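Local coordinates for Her-1 protein (PDB 1SZH) that is a secreted protein that dictates male development in Caenorhabditis elegans, probably through a direct role in cell signalling, and inhibits the function of tra-2a, at residues 72-77 with 138-143; 66-71 with 96-101; 107-112 with 121-126; 28-33 with 37-42. The protein carries 2 engineered substitutions. One frame throughout, in Å; residues are numbered along the deposited sequence.

Overall arrangement
Along the chain interaction 4 closes first; the segments of interactions 2 and 1 then alternate, and interaction 3 is nested inside the loop closed by interaction 1. The centre of interaction 2 is about 2 Å from the centre of the chain and 13 to 14 Å from those of the other three. It touches interaction 4 through Pro101, interaction 1 through Met98 and interaction 3 through Arg108. Interaction 4, about 24 Å from interactions 1 and 3 between centres, belongs to the early helices 8-18, 24-33 and 47-59. Interaction 3 pairs helices 105-115 and 120-134; interaction 1 sets 3-10 segment 72-77 against the loop after helix 120-134, consistent with two helical bundles meeting at interaction 2.

Interaction 1 (72-77 with 138-143); sequences DSVCCS and KIEVLQ
The flat group that faces across this contact is the Glu140 carboxylate, whose OE2 stands 4.5 Å from Val74 CG1 while OE1 makes a salt bridge with Lys138 NZ at 3.5 Å, so the charge is paired on its own side of the gap. The rest of the contact is apolar. Ile139 reaches across from 138-143, with CG1 between its backbone N and carbonyl carbon (chi1 47°), and ends beside the sulfur of Cys75, with CD1 3.5 Å from SG. Its CG1 also lies 3.6 Å from Val74 CG2. The two branched chains meet at a slant; the modelled separation of their end methyls is too short to be trusted. Cys75 SG is bonded to Cys129 SG, and Ile139 also leans on Cys129 and Arg133, so its tip sits against a disulfide that ties 72-77 to helix 120-134. Asp72 adds salt bridges to Arg133 and Arg130 of that helix, and Cys76 is bonded to Cys94 of helix 85-97. Segment 72-77 is wound as a 3-10 helix, with Cys75 N bonded to Asp72 O at 3.0 Å and Cys76 N to Ser73 O at 3.1 Å. A 3-10 segment stapled by cysteines to neighbouring helices, here with the tail after helix 120-134 folded back onto it, is consistent with the extended 3-10 helix of HER-1.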
loop_
_atom_site.group_PDB
_atom_site.type_symbol
_atom_site.label_atom_id
_atom_site.label_comp_id
_atom_site.label_asym_id
_atom_site.label_seq_id
_atom_site.Cartn_x
_atom_site.Cartn_y
_atom_site.Cartn_z
ATOM N N ASP A 72 -0.588 -5.408 -4.316
ATOM C CA ASP A 72 0.603 -4.832 -4.925
ATOM C C ASP A 72 1.720 -4.563 -3.906
ATOM O O ASP A 72 2.879 -4.358 -4.286
ATOM C CB ASP A 72 0.269 -3.514 -5.648
ATOM C CG ASP A 72 -0.557 -3.717 -6.915
ATOM O OD1 ASP A 72 -0.949 -4.865 -7.213
ATOM O OD2 ASP A 72 -0.828 -2.704 -7.600
ATOM N N SER A 73 1.405 -4.592 -2.614
ATOM C CA SER A 73 2.454 -4.327 -1.639
ATOM C C SER A 73 3.542 -5.400 -1.678
ATOM O O SER A 73 4.683 -5.140 -1.288
ATOM C CB SER A 73 1.871 -4.207 -0.226
ATOM O OG SER A 73 1.250 -5.420 0.183
ATOM N N VAL A 74 3.215 -6.589 -2.175
ATOM C CA VAL A 74 4.223 -7.654 -2.239
ATOM C C VAL A 74 5.338 -7.300 -3.234
ATOM O O VAL A 74 6.460 -7.795 -3.132
ATOM C CB VAL A 74 3.582 -9.007 -2.630
ATOM C CG1 VAL A 74 2.417 -9.347 -1.692
ATOM C CG2 VAL A 74 3.120 -8.962 -4.051
ATOM N N CYS A 75 5.044 -6.412 -4.170
ATOM C CA CYS A 75 6.028 -6.003 -5.176
ATOM C C CYS A 75 7.185 -5.211 -4.572
ATOM O O CYS A 75 8.278 -5.103 -5.139
ATOM C CB CYS A 75 5.339 -5.162 -6.247
ATOM S SG CYS A 75 4.013 -6.013 -7.123
ATOM N N CYS A 76 6.943 -4.646 -3.401
ATOM C CA CYS A 76 7.952 -3.845 -2.724
ATOM C C CYS A 76 9.256 -4.597 -2.424
ATOM O O CYS A 76 10.311 -3.973 -2.285
ATOM C CB CYS A 76 7.381 -3.346 -1.401
ATOM S SG CYS A 76 6.075 -2.138 -1.527
ATOM N N SER A 77 9.178 -5.919 -2.309
ATOM C CA SER A 77 10.341 -6.725 -1.989
ATOM C C SER A 77 11.467 -6.550 -2.979
ATOM O O SER A 77 12.632 -6.781 -2.644
ATOM C CB SER A 77 9.953 -8.204 -1.915
ATOM O OG SER A 77 9.061 -8.397 -0.833
ATOM N N LYS A 138 -0.762 -14.379 -10.095
ATOM C CA LYS A 138 -0.589 -14.335 -8.644
ATOM C C LYS A 138 0.924 -14.146 -8.550
ATOM O O LYS A 138 1.674 -15.105 -8.598
ATOM C CB LYS A 138 -0.994 -15.670 -8.003
ATOM C CG LYS A 138 -0.703 -15.734 -6.515
ATOM C CD LYS A 138 -1.071 -17.077 -5.907
ATOM C CE LYS A 138 -0.927 -17.039 -4.389
ATOM N NZ LYS A 138 0.456 -16.669 -3.973
ATOM N N ILE A 139 1.368 -12.899 -8.427
ATOM C CA ILE A 139 2.798 -12.597 -8.411
ATOM C C ILE A 139 3.700 -13.355 -7.443
ATOM O O ILE A 139 4.882 -13.557 -7.743
ATOM C CB ILE A 139 3.027 -11.080 -8.254
ATOM C CG1 ILE A 139 2.155 -10.530 -7.125
ATOM C CG2 ILE A 139 2.731 -10.397 -9.576
ATOM C CD1 ILE A 139 2.229 -9.019 -6.965
ATOM N N GLU A 140 3.157 -13.773 -6.299
ATOM C CA GLU A 140 3.918 -14.540 -5.321
ATOM C C GLU A 140 4.431 -15.851 -5.927
ATOM O O GLU A 140 5.389 -16.449 -5.428
ATOM C CB GLU A 140 3.040 -14.839 -4.100
ATOM C CG GLU A 140 2.435 -13.595 -3.462
ATOM C CD GLU A 140 1.016 -13.306 -3.933
ATOM O OE1 GLU A 140 0.738 -13.424 -5.148
ATOM O OE2 GLU A 140 0.179 -12.946 -3.077
ATOM N N VAL A 141 3.794 -16.288 -7.012
ATOM C CA VAL A 141 4.169 -17.517 -7.716
ATOM C C VAL A 141 5.503 -17.373 -8.469
ATOM O O VAL A 141 6.256 -18.342 -8.637
ATOM C CB VAL A 141 3.046 -17.910 -8.729
ATOM C CG1 VAL A 141 3.493 -19.075 -9.627
ATOM C CG2 VAL A 141 1.775 -18.282 -7.970
ATOM N N LEU A 142 5.786 -16.155 -8.921
ATOM C CA LEU A 142 7.005 -15.844 -9.670
ATOM C C LEU A 142 7.970 -15.017 -8.831
ATOM O O LEU A 142 7.546 -14.184 -8.038
ATOM C CB LEU A 142 6.667 -15.017 -10.910
ATOM C CG LEU A 142 5.713 -15.590 -11.970
ATOM C CD1 LEU A 142 5.460 -14.554 -13.047
ATOM C CD2 LEU A 142 6.341 -16.825 -12.583
ATOM N N GLN A 143 9.264 -15.251 -8.994
ATOM C CA GLN A 143 10.238 -14.433 -8.287
ATOM C C GLN A 143 10.589 -13.367 -9.312
ATOM O O GLN A 143 10.468 -13.606 -10.515
ATOM C CB GLN A 143 11.461 -15.248 -7.884
ATOM C CG GLN A 143 11.850 -16.303 -8.872
ATOM C CD GLN A 143 13.007 -17.131 -8.373
ATOM O OE1 GLN A 143 13.004 -17.591 -7.230
ATOM N NE2 GLN A 143 14.007 -17.333 -9.227
#

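Interaction 2 (66-71 with 96-101); sequences KKINLD and NLMTSP
Met98 meets Ile68 at the far end of a chain that can be followed atom by atom. Its CB rests 3.6 Å from Ser73 CB, and CG next passes 3.6 Å from Cys76 SG. The chain bends at both chi2 (-72°) and chi3 (-77°), which curls it back toward 66-71: SD comes 4.2 Å from Ile68 CD1, and the terminal CE presses against Ile68 CG2 at 3.6 Å. There the methionine and isoleucine cross at roughly a right angle, and Phe126 of helix 120-134 packs on the same methionine. A single water spans the two backbones, donating one proton to Asn69 O and the other to Met98 O, the latter at 2.7 Å, a polar link between segments that share no direct hydrogen bond. Met98 belongs to a type I beta turn from Leu97 to Ser100, by which the chain leaves helix 85-97 close to the centre of the molecule. Asn96 O takes two donors here, Thr99 N and Ser100 OG, which arrive from opposite faces of its plane; the hydroxyl bond is 2.7 Å long. On the other segment the chain runs extended from Lys67 to Asn69 before winding into a 3-10 helix at Leu70. The Leu70 side chain crosses Thr99 obliquely, its CD1 4.0 Å from Thr99 CG2, while the threonine hydroxyl bonds to Lys95 O.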
loop_
_atom_site.group_PDB
_atom_site.type_symbol
_atom_site.label_atom_id
_atom_site.label_comp_id
_atom_site.label_asym_id
_atom_site.label_seq_id
_atom_site.Cartn_x
_atom_site.Cartn_y
_atom_site.Cartn_z
ATOM N N LYS A 66 -7.285 6.757 -7.412
ATOM C CA LYS A 66 -6.347 7.011 -6.308
ATOM C C LYS A 66 -6.085 5.746 -5.491
ATOM O O LYS A 66 -5.179 5.721 -4.654
ATOM C CB LYS A 66 -6.886 8.086 -5.370
ATOM C CG LYS A 66 -6.977 9.456 -5.993
ATOM C CD LYS A 66 -7.281 10.494 -4.933
ATOM C CE LYS A 66 -7.222 11.921 -5.481
ATOM N NZ LYS A 66 -7.662 12.935 -4.464
ATOM N N LYS A 67 -6.879 4.709 -5.721
ATOM C CA LYS A 67 -6.738 3.457 -4.993
ATOM C C LYS A 67 -5.623 2.578 -5.545
ATOM O O LYS A 67 -5.293 2.650 -6.739
ATOM C CB LYS A 67 -8.051 2.651 -5.053
ATOM C CG LYS A 67 -9.243 3.363 -4.450
ATOM C CD LYS A 67 -10.447 2.451 -4.243
ATOM C CE LYS A 67 -11.120 2.079 -5.533
ATOM N NZ LYS A 67 -12.462 1.443 -5.268
ATOM N N ILE A 68 -5.054 1.744 -4.674
ATOM C CA ILE A 68 -4.038 0.771 -5.087
ATOM C C ILE A 68 -4.401 -0.549 -4.440
ATOM O O ILE A 68 -4.667 -0.609 -3.232
ATOM C CB ILE A 68 -2.617 1.165 -4.664
ATOM C CG1 ILE A 68 -2.161 2.364 -5.508
ATOM C CG2 ILE A 68 -1.650 -0.027 -4.901
ATOM C CD1 ILE A 68 -0.838 2.938 -5.069
ATOM N N ASN A 69 -4.419 -1.614 -5.237
ATOM C CA ASN A 69 -4.765 -2.923 -4.736
ATOM C C ASN A 69 -3.789 -3.343 -3.625
ATOM O O ASN A 69 -2.565 -3.240 -3.786
ATOM C CB ASN A 69 -4.719 -3.942 -5.882
ATOM C CG ASN A 69 -5.420 -5.248 -5.536
ATOM O OD1 ASN A 69 -6.470 -5.587 -6.116
ATOM N ND2 ASN A 69 -4.859 -5.989 -4.605
ATOM N N LEU A 70 -4.326 -3.798 -2.498
ATOM C CA LEU A 70 -3.479 -4.228 -1.396
ATOM C C LEU A 70 -2.411 -5.255 -1.784
ATOM O O LEU A 70 -1.289 -5.219 -1.255
ATOM C CB LEU A 70 -4.341 -4.792 -0.255
ATOM C CG LEU A 70 -3.584 -5.231 1.006
ATOM C CD1 LEU A 70 -2.825 -4.058 1.637
ATOM C CD2 LEU A 70 -4.614 -5.805 1.993
ATOM N N ASP A 71 -2.737 -6.145 -2.723
ATOM C CA ASP A 71 -1.804 -7.171 -3.155
ATOM C C ASP A 71 -0.539 -6.623 -3.783
ATOM O O ASP A 71 0.482 -7.302 -3.790
ATOM C CB ASP A 71 -2.452 -8.140 -4.156
ATOM C CG ASP A 71 -3.620 -8.897 -3.568
ATOM O OD1 ASP A 71 -3.534 -9.311 -2.391
ATOM O OD2 ASP A 71 -4.619 -9.089 -4.296
ATOM N N ASN A 96 5.370 0.027 3.864
ATOM C CA ASN A 96 4.527 0.842 4.730
ATOM C C ASN A 96 3.557 1.683 3.894
ATOM O O ASN A 96 2.370 1.704 4.177
ATOM C CB ASN A 96 5.384 1.748 5.620
ATOM C CG ASN A 96 6.001 0.991 6.788
ATOM O OD1 ASN A 96 5.394 0.055 7.324
ATOM N ND2 ASN A 96 7.198 1.399 7.198
ATOM N N LEU A 97 4.057 2.358 2.868
ATOM C CA LEU A 97 3.184 3.177 2.027
ATOM C C LEU A 97 2.097 2.345 1.374
ATOM O O LEU A 97 0.927 2.739 1.356
ATOM C CB LEU A 97 4.001 3.866 0.916
ATOM C CG LEU A 97 4.930 4.996 1.356
ATOM C CD1 LEU A 97 5.940 5.309 0.233
ATOM C CD2 LEU A 97 4.096 6.206 1.708
ATOM N N MET A 98 2.479 1.193 0.840
ATOM C CA MET A 98 1.527 0.367 0.099
ATOM C C MET A 98 0.494 -0.338 0.943
ATOM O O MET A 98 -0.401 -0.990 0.405
ATOM C CB MET A 98 2.291 -0.644 -0.772
ATOM C CG MET A 98 3.178 0.032 -1.846
ATOM S SD MET A 98 2.232 0.787 -3.215
ATOM C CE MET A 98 1.783 -0.687 -4.178
ATOM N N THR A 99 0.614 -0.224 2.264
ATOM C CA THR A 99 -0.383 -0.821 3.144
ATOM C C THR A 99 -1.101 0.266 3.980
ATOM O O THR A 99 -1.800 -0.052 4.938
ATOM C CB THR A 99 0.246 -1.891 4.088
ATOM O OG1 THR A 99 1.367 -1.326 4.782
ATOM C CG2 THR A 99 0.703 -3.113 3.290
ATOM N N SER A 100 -0.926 1.540 3.597
ATOM C CA SER A 100 -1.535 2.690 4.294
ATOM C C SER A 100 -2.766 3.079 3.453
ATOM O O SER A 100 -2.650 3.751 2.438
ATOM C CB SER A 100 -0.524 3.839 4.381
ATOM O OG SER A 100 0.554 3.441 5.220
ATOM N N PRO A 101 -3.966 2.680 3.896
ATOM C CA PRO A 101 -5.164 2.991 3.102
ATOM C C PRO A 101 -5.502 4.422 2.756
ATOM O O PRO A 101 -6.140 4.661 1.717
ATOM C CB PRO A 101 -6.286 2.299 3.878
ATOM C CG PRO A 101 -5.827 2.418 5.311
ATOM C CD PRO A 101 -4.336 2.063 5.184
HETATM O O HOH W 1 -0.787 -1.642 -2.180
#

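Interaction 3 (107-112 with 121-126); sequences TRLDSI and VLYKCF
Phe126 is wedged against Leu109 and Ile112 on the buried side of this helix pair, whereas Tyr123, partly exposed, lies on the looser side toward solvent. The tight part is built round the phenylalanine ring. Leu109 CD2 arrives at the ring edge, in its plane, 3.8 Å from CE2; Ile112 puts CG2 over one face, shifted toward the rim, and CD1 4.0 Å from CZ. The isoleucine thus meets the ring with two branches, crossing it at about a right angle. Phe79, whose ring meets it, and Cys94 of helix 85-97 also pack on Phe126. On the other flank the Tyr123 ring takes Ile112 CG2 at its edge, 4.1 Å from CE1, and its hydroxyl ends 4.1 Å from Leu109 CB, with no hydrogen bond to 107-112. Both rings reach across because each CG is anti to its own backbone N, with chi1 -178° for Tyr123 and 168° for Phe126. Replacing Tyr123 with an alanine would probably open a gap beside Ile112 CG2 and Leu109 CB, leaving both without this aromatic neighbour. The axes of the two short segments stay 12.1 Å apart, a wide spacing bridged by the two rings together with Leu109 and Ile112, and run at 151° to each other. Helices 105-115 and 120-134, joined by a brief link, form an antiparallel helical hairpin, consistent with two members of the left-handed antiparallel four-helix bundle of HER-1.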
loop_
_atom_site.group_PDB
_atom_site.type_symbol
_atom_site.label_atom_id
_atom_site.label_comp_id
_atom_site.label_asym_id
_atom_site.label_seq_id
_atom_site.Cartn_x
_atom_site.Cartn_y
_atom_site.Cartn_z
ATOM N N THR A 107 0.820 9.978 -4.314
ATOM C CA THR A 107 1.689 10.291 -3.186
ATOM C C THR A 107 2.598 9.108 -2.865
ATOM O O THR A 107 3.790 9.283 -2.640
ATOM C CB THR A 107 0.856 10.683 -1.957
ATOM O OG1 THR A 107 0.120 11.869 -2.265
ATOM C CG2 THR A 107 1.765 10.966 -0.748
ATOM N N ARG A 108 2.043 7.900 -2.864
ATOM C CA ARG A 108 2.865 6.725 -2.586
ATOM C C ARG A 108 3.922 6.554 -3.673
ATOM O O ARG A 108 5.101 6.363 -3.381
ATOM C CB ARG A 108 2.049 5.435 -2.609
ATOM C CG ARG A 108 0.894 5.338 -1.659
ATOM C CD ARG A 108 0.275 3.965 -1.851
ATOM N NE ARG A 108 -0.932 3.807 -1.028
ATOM C CZ ARG A 108 -1.578 2.656 -0.902
ATOM N NH1 ARG A 108 -1.155 1.558 -1.551
ATOM N NH2 ARG A 108 -2.627 2.588 -0.099
ATOM N N LEU A 109 3.486 6.588 -4.934
ATOM C CA LEU A 109 4.403 6.343 -6.028
ATOM C C LEU A 109 5.492 7.389 -6.154
ATOM O O LEU A 109 6.626 7.061 -6.508
ATOM C CB LEU A 109 3.630 6.148 -7.343
ATOM C CG LEU A 109 2.708 4.920 -7.363
ATOM C CD1 LEU A 109 1.890 4.901 -8.666
ATOM C CD2 LEU A 109 3.521 3.634 -7.239
ATOM N N ASP A 110 5.171 8.642 -5.860
ATOM C CA ASP A 110 6.186 9.689 -5.924
ATOM C C ASP A 110 7.275 9.394 -4.887
ATOM O O ASP A 110 8.466 9.548 -5.167
ATOM C CB ASP A 110 5.577 11.070 -5.644
ATOM C CG ASP A 110 4.693 11.562 -6.778
ATOM O OD1 ASP A 110 4.855 11.085 -7.925
ATOM O OD2 ASP A 110 3.845 12.442 -6.519
ATOM N N SER A 111 6.870 8.950 -3.696
ATOM C CA SER A 111 7.840 8.670 -2.626
ATOM C C SER A 111 8.669 7.440 -2.949
ATOM O O SER A 111 9.884 7.436 -2.747
ATOM C CB SER A 111 7.099 8.504 -1.280
ATOM O OG SER A 111 8.024 8.167 -0.254
ATOM N N ILE A 112 8.019 6.403 -3.480
ATOM C CA ILE A 112 8.729 5.187 -3.847
ATOM C C ILE A 112 9.690 5.462 -5.017
ATOM O O ILE A 112 10.817 4.982 -5.028
ATOM C CB ILE A 112 7.709 4.094 -4.244
ATOM C CG1 ILE A 112 6.893 3.690 -3.019
ATOM C CG2 ILE A 112 8.439 2.863 -4.841
ATOM C CD1 ILE A 112 5.581 2.952 -3.378
ATOM N N VAL A 121 16.189 0.607 -12.430
ATOM C CA VAL A 121 15.836 -0.744 -12.866
ATOM C C VAL A 121 14.890 -1.405 -11.869
ATOM O O VAL A 121 13.947 -2.094 -12.266
ATOM C CB VAL A 121 17.094 -1.631 -13.022
ATOM C CG1 VAL A 121 16.692 -3.084 -13.325
ATOM C CG2 VAL A 121 17.962 -1.100 -14.153
ATOM N N LEU A 122 15.143 -1.211 -10.574
ATOM C CA LEU A 122 14.283 -1.823 -9.554
ATOM C C LEU A 122 12.883 -1.191 -9.537
ATOM O O LEU A 122 11.894 -1.892 -9.317
ATOM C CB LEU A 122 14.944 -1.724 -8.174
ATOM C CG LEU A 122 16.308 -2.421 -7.974
ATOM C CD1 LEU A 122 16.713 -2.317 -6.506
ATOM C CD2 LEU A 122 16.252 -3.887 -8.402
ATOM N N TYR A 123 12.798 0.122 -9.755
ATOM C CA TYR A 123 11.502 0.797 -9.813
ATOM C C TYR A 123 10.698 0.269 -11.018
ATOM O O TYR A 123 9.478 0.062 -10.938
ATOM C CB TYR A 123 11.657 2.319 -9.942
ATOM C CG TYR A 123 10.336 3.033 -9.964
ATOM C CD1 TYR A 123 9.569 3.116 -8.805
ATOM C CD2 TYR A 123 9.817 3.577 -11.143
ATOM C CE1 TYR A 123 8.322 3.712 -8.810
ATOM C CE2 TYR A 123 8.552 4.181 -11.157
ATOM C CZ TYR A 123 7.817 4.240 -9.983
ATOM O OH TYR A 123 6.566 4.814 -9.940
ATOM N N LYS A 124 11.378 0.048 -12.141
ATOM C CA LYS A 124 10.671 -0.472 -13.312
ATOM C C LYS A 124 10.172 -1.883 -13.031
ATOM O O LYS A 124 9.082 -2.252 -13.480
ATOM C CB LYS A 124 11.589 -0.456 -14.538
ATOM C CG LYS A 124 11.884 0.948 -15.032
ATOM C CD LYS A 124 12.748 0.939 -16.294
ATOM C CE LYS A 124 12.969 2.356 -16.818
ATOM N NZ LYS A 124 13.895 2.411 -17.993
ATOM N N CYS A 125 10.944 -2.669 -12.294
ATOM C CA CYS A 125 10.523 -4.027 -11.950
ATOM C C CYS A 125 9.308 -3.963 -11.008
ATOM O O CYS A 125 8.364 -4.736 -11.130
ATOM C CB CYS A 125 11.664 -4.766 -11.276
ATOM S SG CYS A 125 11.315 -6.450 -10.824
ATOM N N PHE A 126 9.337 -3.025 -10.065
ATOM C CA PHE A 126 8.224 -2.847 -9.139
ATOM C C PHE A 126 6.957 -2.551 -9.958
ATOM O O PHE A 126 5.886 -3.111 -9.705
ATOM C CB PHE A 126 8.556 -1.662 -8.191
ATOM C CG PHE A 126 7.376 -1.160 -7.363
ATOM C CD1 PHE A 126 6.922 -1.877 -6.257
ATOM C CD2 PHE A 126 6.743 0.034 -7.695
ATOM C CE1 PHE A 126 5.836 -1.410 -5.482
ATOM C CE2 PHE A 126 5.650 0.528 -6.924
ATOM C CZ PHE A 126 5.195 -0.197 -5.823
#

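Interaction 4 (28-33 with 37-42); sequences IEIMKF and IRCGYD
Ile30 and Ile37 bring the backbones of the two segments nearest, their CA atoms 6.3 Å apart. Residues 28-33 are regular alpha helix, Lys32 N bonding to Ile28 O and Phe33 N to Glu29 O. Segment 37-42 is irregular: a type I' beta turn runs from Arg38 to Tyr41, closed by a weak bond from Tyr41 N to Arg38 O, and Tyr41 is in turn the centre of an inverse gamma turn. The turn puts Cys39 and Gly40 at positive phi, and at Gly40 the backbone angles would drive any CB into the carbonyl oxygen of Cys39. On the helix side Ile30 makes both contacts, and its two branches have separate partners. CD1 meets Ile37 CG1 at 3.7 Å, the two isoleucines crossing at a slant, while CG2 lies 4.2 Å from Cys39 SG. With CG1 lodged between the backbone N and the carbonyl carbon (chi1 68°), CG2 falls beside the N and is turned toward that sulfur. Cys39 is bonded to Cys26, about one turn before Ile30 on helix 24-33, so a disulfide clasps the returning loop to the helix alongside this apolar patch. Arg23 holds the turn as well, bonding to Gly40 O and making a cation-pi contact with Tyr41. Pro101 packs on both isoleucines, Ile37 leans on Val51 of helix 47-59, and Met31 reaches between that helix and helix 8-18, within a neighbourhood made of helices and loops, without strands.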
loop_
_atom_site.group_PDB
_atom_site.type_symbol
_atom_site.label_atom_id
_atom_site.label_comp_id
_atom_site.label_asym_id
_atom_site.label_seq_id
_atom_site.Cartn_x
_atom_site.Cartn_y
_atom_site.Cartn_z
ATOM N N ILE A 28 -9.390 6.233 12.665
ATOM C CA ILE A 28 -9.273 7.655 12.333
ATOM C C ILE A 28 -7.807 8.052 12.427
ATOM O O ILE A 28 -7.290 8.762 11.556
ATOM C CB ILE A 28 -10.143 8.493 13.286
ATOM C CG1 ILE A 28 -11.617 8.282 12.929
ATOM C CG2 ILE A 28 -9.800 9.975 13.187
ATOM C CD1 ILE A 28 -12.589 8.768 13.992
ATOM N N GLU A 29 -7.116 7.555 13.456
ATOM C CA GLU A 29 -5.692 7.887 13.632
ATOM C C GLU A 29 -4.802 7.394 12.498
ATOM O O GLU A 29 -3.980 8.153 11.971
ATOM C CB GLU A 29 -5.174 7.320 14.950
ATOM C CG GLU A 29 -5.653 8.055 16.180
ATOM C CD GLU A 29 -4.503 8.704 16.947
ATOM O OE1 GLU A 29 -4.632 9.886 17.304
ATOM O OE2 GLU A 29 -3.483 8.022 17.207
ATOM N N ILE A 30 -4.960 6.125 12.098
ATOM C CA ILE A 30 -4.106 5.650 11.022
ATOM C C ILE A 30 -4.444 6.347 9.701
ATOM O O ILE A 30 -3.575 6.533 8.857
ATOM C CB ILE A 30 -4.125 4.102 10.901
ATOM C CG1 ILE A 30 -5.481 3.572 10.423
ATOM C CG2 ILE A 30 -3.820 3.489 12.275
ATOM C CD1 ILE A 30 -5.618 3.463 8.900
ATOM N N MET A 31 -5.685 6.784 9.526
ATOM C CA MET A 31 -5.989 7.513 8.294
ATOM C C MET A 31 -5.369 8.918 8.296
ATOM O O MET A 31 -4.809 9.362 7.291
ATOM C CB MET A 31 -7.502 7.616 8.082
ATOM C CG MET A 31 -8.094 6.292 7.596
ATOM S SD MET A 31 -9.864 6.406 7.186
ATOM C CE MET A 31 -10.584 6.051 8.796
ATOM N N LYS A 32 -5.454 9.623 9.424
ATOM C CA LYS A 32 -4.917 10.988 9.444
ATOM C C LYS A 32 -3.397 11.003 9.412
ATOM O O LYS A 32 -2.819 11.945 8.883
ATOM C CB LYS A 32 -5.455 11.780 10.659
ATOM C CG LYS A 32 -4.771 11.524 11.986
ATOM C CD LYS A 32 -5.509 12.314 13.125
ATOM C CE LYS A 32 -4.647 12.425 14.374
ATOM N NZ LYS A 32 -5.400 13.065 15.488
ATOM N N PHE A 33 -2.774 9.964 9.948
ATOM C CA PHE A 33 -1.314 9.872 9.952
ATOM C C PHE A 33 -0.797 9.184 8.701
ATOM O O PHE A 33 0.391 9.250 8.403
ATOM C CB PHE A 33 -0.806 9.109 11.194
ATOM C CG PHE A 33 -0.795 9.935 12.447
ATOM C CD1 PHE A 33 -1.696 9.681 13.478
ATOM C CD2 PHE A 33 0.137 10.941 12.604
ATOM C CE1 PHE A 33 -1.666 10.448 14.653
ATOM C CE2 PHE A 33 0.177 11.702 13.770
ATOM C CZ PHE A 33 -0.732 11.444 14.796
ATOM N N ILE A 37 -3.027 -0.186 8.913
ATOM C CA ILE A 37 -4.028 -0.515 9.917
ATOM C C ILE A 37 -3.470 -1.535 10.928
ATOM O O ILE A 37 -3.000 -2.609 10.548
ATOM C CB ILE A 37 -5.274 -1.172 9.272
ATOM C CG1 ILE A 37 -5.930 -0.213 8.281
ATOM C CG2 ILE A 37 -6.260 -1.603 10.370
ATOM C CD1 ILE A 37 -6.856 -0.899 7.263
ATOM N N ARG A 38 -3.504 -1.202 12.209
ATOM C CA ARG A 38 -3.082 -2.159 13.233
ATOM C C ARG A 38 -4.384 -2.306 14.023
ATOM O O ARG A 38 -5.213 -3.187 13.737
ATOM C CB ARG A 38 -1.922 -1.572 14.040
ATOM C CG ARG A 38 -0.664 -1.454 13.160
ATOM C CD ARG A 38 0.611 -1.098 13.917
ATOM N NE ARG A 38 1.767 -1.114 13.017
ATOM C CZ ARG A 38 3.013 -0.802 13.369
ATOM N NH1 ARG A 38 3.290 -0.443 14.619
ATOM N NH2 ARG A 38 3.987 -0.847 12.465
ATOM N N CYS A 39 -4.574 -1.452 15.005
ATOM C CA CYS A 39 -5.820 -1.406 15.720
ATOM C C CYS A 39 -6.326 -2.619 16.484
ATOM O O CYS A 39 -7.519 -2.703 16.776
ATOM C CB CYS A 39 -6.887 -0.917 14.729
ATOM S SG CYS A 39 -6.409 0.648 13.953
ATOM N N GLY A 40 -5.449 -3.559 16.788
ATOM C CA GLY A 40 -5.893 -4.698 17.565
ATOM C C GLY A 40 -6.676 -5.731 16.794
ATOM O O GLY A 40 -7.415 -6.523 17.377
ATOM N N TYR A 41 -6.533 -5.716 15.478
ATOM C CA TYR A 41 -7.208 -6.706 14.652
ATOM C C TYR A 41 -6.201 -7.866 14.648
ATOM O O TYR A 41 -5.439 -8.038 13.694
ATOM C CB TYR A 41 -7.453 -6.133 13.239
ATOM C CG TYR A 41 -8.706 -5.274 13.100
ATOM C CD1 TYR A 41 -8.628 -3.902 12.789
ATOM C CD2 TYR A 41 -9.972 -5.825 13.285
ATOM C CE1 TYR A 41 -9.781 -3.112 12.666
ATOM C CE2 TYR A 41 -11.133 -5.047 13.163
ATOM C CZ TYR A 41 -11.037 -3.695 12.862
ATOM O OH TYR A 41 -12.192 -2.938 12.798
ATOM N N ASP A 42 -6.198 -8.636 15.747
ATOM C CA ASP A 42 -5.273 -9.759 15.955
ATOM C C ASP A 42 -5.832 -11.163 15.737
ATOM O O ASP A 42 -5.172 -12.012 15.135
ATOM C CB ASP A 42 -4.698 -9.708 17.381
ATOM C CG ASP A 42 -3.996 -8.399 17.693
ATOM O OD1 ASP A 42 -3.099 -8.000 16.917
ATOM O OD2 ASP A 42 -4.332 -7.774 18.725
#